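Local structure of magnesium transport protein CorA (4EGW) at residues A[264-267]-A[268-272]; A[116-120]-A[121-125]. The protein carries magnesium ions across the cell membrane as a homopentameric channel that opens when cytoplasmic magnesium is low and closes when it is high. One frame throughout, in Å; residues are numbered along the deposited sequence.

In the fold
Contact 2 comes first along the chain: residues 116-120 and 121-125 form the closed end of the hairpin made by strands 110-119 and 122-127, inside the six-stranded mixed sheet of the cytoplasmic domain. Contact 1 follows much later, where 264-267 and 268-272 end the long helix 233-270. The two share no strand or helix and do not touch; their centres lie about 50 Å apart, with nearest atoms about 35 Å apart, on opposite sides of the centre of the chain. Helix 156-186 lies against contact 2, whereas helix 193-225 flanks contact 1. One therefore belongs to the globular sheet domain, the other to the far end of the helical stalk leading toward the membrane.

Contact 1 (A[264-267]-A[268-272])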
ATOM      1  N   MET A 264      17.738 -20.457   2.884  1.00 42.80           N
ATOM      2  CA  MET A 264      19.081 -20.507   3.443  1.00 41.93           C
ATOM      3  C   MET A 264      19.489 -21.939   3.562  1.00 43.03           C
ATOM      4  O   MET A 264      20.518 -22.339   3.025  1.00 44.26           O
ATOM      5  CB  MET A 264      19.176 -19.865   4.820  1.00 42.37           C
ATOM      6  CG  MET A 264      20.624 -19.642   5.256  1.00 39.99           C
ATOM      7  SD  MET A 264      21.454 -18.408   4.219  1.00 84.60           S
ATOM      8  CE  MET A 264      23.157 -18.920   4.406  1.00 42.21           C
ATOM      9  N   ASP A 265      18.666 -22.713   4.263  1.00 48.76           N
ATOM     10  CA  ASP A 265      18.945 -24.127   4.459  1.00 53.69           C
ATOM     11  C   ASP A 265      19.324 -24.688   3.093  1.00 58.77           C
ATOM     12  O   ASP A 265      20.268 -25.469   2.963  1.00 60.18           O
ATOM     13  CB  ASP A 265      17.707 -24.861   4.999  1.00 53.07           C
ATOM     14  CG  ASP A 265      17.261 -24.358   6.379  1.00 50.44           C
ATOM     15  OD1 ASP A 265      18.038 -23.655   7.066  1.00 39.44           O
ATOM     16  OD2 ASP A 265      16.124 -24.687   6.782  1.00 51.60           O
ATOM     17  N   ILE A 266      18.600 -24.243   2.070  1.00 59.70           N
ATOM     18  CA  ILE A 266      18.849 -24.685   0.710  1.00 61.41           C
ATOM     19  C   ILE A 266      20.216 -24.236   0.228  1.00 62.93           C
ATOM     20  O   ILE A 266      21.017 -25.055  -0.208  1.00 64.90           O
ATOM     21  CB  ILE A 266      17.791 -24.145  -0.255  1.00 59.95           C
ATOM     22  CG1 ILE A 266      16.395 -24.502   0.251  1.00 67.00           C
ATOM     23  CG2 ILE A 266      18.025 -24.704  -1.636  1.00 54.42           C
ATOM     24  CD1 ILE A 266      16.257 -25.956   0.674  1.00 70.49           C
ATOM     25  N   THR A 267      20.491 -22.938   0.329  1.00 57.42           N
ATOM     26  CA  THR A 267      21.753 -22.407  -0.151  1.00 53.94           C
ATOM     27  C   THR A 267      22.855 -23.253   0.457  1.00 62.38           C
ATOM     28  O   THR A 267      23.907 -23.461  -0.150  1.00 66.30           O
ATOM     29  CB  THR A 267      21.959 -20.950   0.293  1.00 47.23           C
ATOM     30  OG1 THR A 267      20.778 -20.195   0.020  1.00 48.31           O
ATOM     31  CG2 THR A 267      23.125 -20.321  -0.453  1.00 48.24           C
ATOM     32  N   LEU A 268      22.579 -23.759   1.656  1.00 64.35           N
ATOM     33  CA  LEU A 268      23.535 -24.539   2.437  1.00 66.20           C
ATOM     34  C   LEU A 268      23.668 -25.998   1.983  1.00 75.85           C
ATOM     35  O   LEU A 268      24.751 -26.580   2.046  1.00 81.64           O
ATOM     36  CB  LEU A 268      23.173 -24.460   3.925  1.00 58.05           C
ATOM     37  CG  LEU A 268      23.859 -23.344   4.734  1.00 55.84           C
ATOM     38  CD1 LEU A 268      24.366 -22.194   3.852  1.00 51.27           C
ATOM     39  CD2 LEU A 268      22.957 -22.830   5.861  1.00 50.04           C
ATOM     40  N   SER A 269      22.568 -26.593   1.535  1.00 76.43           N
ATOM     41  CA  SER A 269      22.618 -27.936   0.974  1.00 77.46           C
ATOM     42  C   SER A 269      23.204 -27.955  -0.449  1.00 86.58           C
ATOM     43  O   SER A 269      23.442 -29.018  -1.021  1.00 94.21           O
ATOM     44  CB  SER A 269      21.243 -28.604   1.032  1.00 76.64           C
ATOM     45  OG  SER A 269      20.196 -27.661   0.877  1.00 79.91           O
ATOM     46  N   LEU A 270      23.440 -26.777  -1.016  1.00 86.88           N
ATOM     47  CA  LEU A 270      24.185 -26.687  -2.261  1.00 89.39           C
ATOM     48  C   LEU A 270      25.648 -26.935  -1.941  1.00 99.48           C
ATOM     49  O   LEU A 270      26.216 -27.957  -2.332  1.00104.18           O
ATOM     50  CB  LEU A 270      24.031 -25.305  -2.895  1.00 84.66           C
ATOM     51  CG  LEU A 270      22.760 -25.066  -3.706  1.00 80.65           C
ATOM     52  CD1 LEU A 270      22.224 -26.388  -4.225  1.00 79.76           C
ATOM     53  CD2 LEU A 270      21.712 -24.358  -2.881  1.00 75.96           C
ATOM     54  N   GLU A 271      26.243 -25.998  -1.209  1.00102.66           N
ATOM     55  CA  GLU A 271      27.632 -26.119  -0.786  1.00108.57           C
ATOM     56  C   GLU A 271      27.943 -25.131   0.340  1.00112.78           C
ATOM     57  O   GLU A 271      27.086 -24.335   0.719  1.00111.90           O
ATOM     58  CB  GLU A 271      28.560 -25.865  -1.976  1.00108.77           C
ATOM     59  CG  GLU A 271      29.747 -26.803  -2.043  1.00107.61           C
ATOM     60  CD  GLU A 271      29.325 -28.253  -2.112  1.00103.76           C
ATOM     61  OE1 GLU A 271      29.554 -28.980  -1.122  1.00102.45           O
ATOM     62  OE2 GLU A 271      28.762 -28.662  -3.153  1.00102.09           O
ATOM     63  N   ASN A 272      29.177 -25.189   0.848  1.00118.10           N
ATOM     64  CA  ASN A 272      29.690 -24.306   1.910  1.00118.29           C
ATOM     65  C   ASN A 272      30.698 -25.020   2.818  1.00118.82           C
ATOM     66  O   ASN A 272      30.428 -25.282   3.993  1.00115.83           O
ATOM     67  CB  ASN A 272      28.566 -23.687   2.752  1.00114.43           C
ATOM     68  CG  ASN A 272      29.063 -22.590   3.678  1.00113.51           C
ATOM     69  OD1 ASN A 272      29.122 -21.421   3.294  1.00114.36           O
ATOM     70  ND2 ASN A 272      29.417 -22.961   4.904  1.00112.90           N
TER
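D265 O accepts the backbone N-H of S269 over 2.9 Å, a helical i to i+4 bond with an N-H...O angle of 141°, in the last turns before E271 leaves helical geometry; the preceding bond, L268 N to M264 O, has a less certain donor, and L270 N has two weak acceptors, I266 O at 3.1 Å, whose place is less sure, and T267 O farther off.

Among the side chains, M264 and L268 pack methyl against methyl one turn apart. With CG of M264 anti to the backbone N (chi1 -167°) and the chain bent at chi2, its CE swings along the helix to lie 3.5 Å from CD1 of L268. The other methyl of L268, CD2, rests 4.0 Å from CG of M264, and the leucine fork thus meets the methionine at two points. This is the end of the long stalk helix of the CorA family, which in the full-length channel continues into the pore-lining transmembrane helix; N276, probably essential for ion permeation, lies just beyond the modelled chain.

On another flank of the helix, CG2 of I266 approaches CD2 of L270 at 3.9 Å, but the same CD2 also crowds I266 O, making the leucine's placement doubtful. OG of S269 lies 3.0 Å from D265 O and is similarly close to I266 O; which of the two carbonyls takes its proton is not settled. T267 turns its buried side chain to L187, M196 and I199, while its OG1 is hydrogen-bonded to M263 O.

Contact 2 (A[116-120]-A[121-125]); sequences IYIKN and NLLLT
L123 packs its forked end against I116 and I118 on one face of this antiparallel hairpin. CD2 of L123 sits 3.4 Å from CG1 and 3.5 Å from CD1 of I118, while CG2 of I116 touches both methyls of the fork, CD2 at 3.7 Å. CG of L123 is anti to the backbone N, as in L122 and L124, but chi2 of -58°, opposite in sign to theirs, turns the fork toward the isoleucines. L157 and I161 of helix 156-186 pack on L123.

The reverse face carries Y117, K119, L122 and L124. Here Y117 and L124 stand abreast, the edge of the tyrosine ring near L124 O, with L77 of helix 74-80 touching both side chains.

A type II' turn from K119 to L122 joins the strands, N120 taking positive phi (52°). L122 N reaches K119 O at 2.6 Å from above the carbonyl plane, whereas L124 N meets Y117 O nearly straight (169°).

The polar ends are bonded outside the hairpin: Y117 OH to D76 O and G80 N, K119 NZ in a salt bridge to D94, N121 ND2 to Y48 O and R49 O, T125 OG1 to D54 and W52. The hairpin's cross-strand adhesion is therefore backbone bonding and apolar fit.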
ATOM      1  N   ILE A 116       6.623  11.426  18.249  1.00 46.32           N
ATOM      2  CA  ILE A 116       5.482  12.233  17.888  1.00 50.43           C
ATOM      3  C   ILE A 116       4.920  12.825  19.164  1.00 56.05           C
ATOM      4  O   ILE A 116       4.376  12.102  19.999  1.00 63.23           O
ATOM      5  CB  ILE A 116       4.411  11.346  17.279  1.00 54.49           C
ATOM      6  CG1 ILE A 116       4.918  10.760  15.963  1.00 53.91           C
ATOM      7  CG2 ILE A 116       3.110  12.115  17.111  1.00 59.20           C
ATOM      8  CD1 ILE A 116       3.965   9.770  15.343  1.00 56.54           C
ATOM      9  N   TYR A 117       5.022  14.137  19.317  1.00 50.17           N
ATOM     10  CA  TYR A 117       4.524  14.766  20.530  1.00 46.20           C
ATOM     11  C   TYR A 117       3.197  15.445  20.236  1.00 50.54           C
ATOM     12  O   TYR A 117       3.029  16.075  19.193  1.00 56.76           O
ATOM     13  CB  TYR A 117       5.521  15.794  21.064  1.00 44.73           C
ATOM     14  CG  TYR A 117       6.904  15.259  21.375  1.00 47.63           C
ATOM     15  CD1 TYR A 117       7.681  14.677  20.387  1.00 50.28           C
ATOM     16  CD2 TYR A 117       7.446  15.371  22.648  1.00 52.10           C
ATOM     17  CE1 TYR A 117       8.949  14.204  20.655  1.00 51.93           C
ATOM     18  CE2 TYR A 117       8.718  14.903  22.930  1.00 56.05           C
ATOM     19  CZ  TYR A 117       9.467  14.321  21.927  1.00 58.41           C
ATOM     20  OH  TYR A 117      10.737  13.839  22.189  1.00 61.45           O
ATOM     21  N   ILE A 118       2.248  15.322  21.147  1.00 53.13           N
ATOM     22  CA  ILE A 118       0.990  16.031  20.975  1.00 56.78           C
ATOM     23  C   ILE A 118       0.717  16.982  22.116  1.00 60.17           C
ATOM     24  O   ILE A 118       0.432  16.561  23.232  1.00 67.98           O
ATOM     25  CB  ILE A 118      -0.171  15.061  20.882  1.00 55.63           C
ATOM     26  CG1 ILE A 118       0.017  14.180  19.651  1.00 61.32           C
ATOM     27  CG2 ILE A 118      -1.476  15.820  20.842  1.00 49.88           C
ATOM     28  CD1 ILE A 118      -1.141  13.285  19.376  1.00 67.98           C
ATOM     29  N   LYS A 119       0.768  18.271  21.821  1.00 61.30           N
ATOM     30  CA  LYS A 119       0.533  19.285  22.836  1.00 60.61           C
ATOM     31  C   LYS A 119      -0.665  20.127  22.424  1.00 64.36           C
ATOM     32  O   LYS A 119      -0.611  20.870  21.438  1.00 60.89           O
ATOM     33  CB  LYS A 119       1.778  20.157  23.009  1.00 56.81           C
ATOM     34  CG  LYS A 119       1.846  20.861  24.347  1.00 61.73           C
ATOM     35  CD  LYS A 119       3.163  21.592  24.533  1.00 56.47           C
ATOM     36  CE  LYS A 119       2.993  22.710  25.524  1.00 56.51           C
ATOM     37  NZ  LYS A 119       4.152  23.623  25.472  1.00 61.88           N
ATOM     38  N   ASN A 120      -1.752  19.999  23.180  1.00 69.65           N
ATOM     39  CA  ASN A 120      -2.986  20.682  22.832  1.00 66.91           C
ATOM     40  C   ASN A 120      -3.319  20.372  21.393  1.00 68.67           C
ATOM     41  O   ASN A 120      -3.552  19.217  21.031  1.00 72.23           O
ATOM     42  CB  ASN A 120      -2.834  22.178  23.018  1.00 60.55           C
ATOM     43  CG  ASN A 120      -2.028  22.517  24.239  1.00 62.32           C
ATOM     44  OD1 ASN A 120      -0.947  23.099  24.136  1.00 66.36           O
ATOM     45  ND2 ASN A 120      -2.534  22.137  25.411  1.00 60.73           N
ATOM     46  N   ASN A 121      -3.338  21.410  20.572  1.00 65.50           N
ATOM     47  CA  ASN A 121      -3.653  21.239  19.165  1.00 64.54           C
ATOM     48  C   ASN A 121      -2.425  20.994  18.282  1.00 59.24           C
ATOM     49  O   ASN A 121      -2.559  20.892  17.058  1.00 61.49           O
ATOM     50  CB  ASN A 121      -4.483  22.418  18.645  1.00 70.47           C
ATOM     51  CG  ASN A 121      -3.726  23.740  18.690  1.00 70.12           C
ATOM     52  OD1 ASN A 121      -2.744  23.883  19.424  1.00 71.81           O
ATOM     53  ND2 ASN A 121      -4.185  24.714  17.902  1.00 64.73           N
ATOM     54  N   LEU A 122      -1.240  20.892  18.892  1.00 44.28           N
ATOM     55  CA  LEU A 122      -0.017  20.687  18.117  1.00 42.39           C
ATOM     56  C   LEU A 122       0.480  19.246  18.025  1.00 46.68           C
ATOM     57  O   LEU A 122       0.923  18.671  19.019  1.00 51.79           O
ATOM     58  CB  LEU A 122       1.113  21.550  18.663  1.00 50.96           C
ATOM     59  CG  LEU A 122       2.495  21.085  18.188  1.00 52.29           C
ATOM     60  CD1 LEU A 122       2.597  21.131  16.674  1.00 52.99           C
ATOM     61  CD2 LEU A 122       3.590  21.931  18.817  1.00 54.27           C
ATOM     62  N   LEU A 123       0.438  18.684  16.819  1.00 47.00           N
ATOM     63  CA  LEU A 123       1.058  17.392  16.540  1.00 39.68           C
ATOM     64  C   LEU A 123       2.443  17.666  15.966  1.00 48.18           C
ATOM     65  O   LEU A 123       2.568  18.147  14.840  1.00 53.37           O
ATOM     66  CB  LEU A 123       0.219  16.627  15.512  1.00 35.28           C
ATOM     67  CG  LEU A 123       0.462  15.152  15.152  1.00 38.29           C
ATOM     68  CD1 LEU A 123       1.874  14.873  14.641  1.00 33.03           C
ATOM     69  CD2 LEU A 123       0.129  14.231  16.303  1.00 38.93           C
ATOM     70  N   LEU A 124       3.480  17.347  16.734  1.00 46.51           N
ATOM     71  CA  LEU A 124       4.847  17.472  16.266  1.00 46.70           C
ATOM     72  C   LEU A 124       5.404  16.089  15.984  1.00 45.48           C
ATOM     73  O   LEU A 124       5.367  15.216  16.849  1.00 44.56           O
ATOM     74  CB  LEU A 124       5.721  18.178  17.308  1.00 50.24           C
ATOM     75  CG  LEU A 124       7.246  18.033  17.131  1.00 51.01           C
ATOM     76  CD1 LEU A 124       7.735  18.638  15.833  1.00 50.48           C
ATOM     77  CD2 LEU A 124       8.049  18.617  18.305  1.00 47.61           C
ATOM     78  N   THR A 125       5.897  15.895  14.765  1.00 47.93           N
ATOM     79  CA  THR A 125       6.583  14.667  14.384  1.00 46.87           C
ATOM     80  C   THR A 125       8.050  14.973  14.288  1.00 50.19           C
ATOM     81  O   THR A 125       8.469  15.773  13.458  1.00 56.07           O
ATOM     82  CB  THR A 125       6.177  14.180  12.996  1.00 41.93           C
ATOM     83  OG1 THR A 125       6.432  15.219  12.038  1.00 40.12           O
ATOM     84  CG2 THR A 125       4.707  13.804  12.961  1.00 42.83           C
TER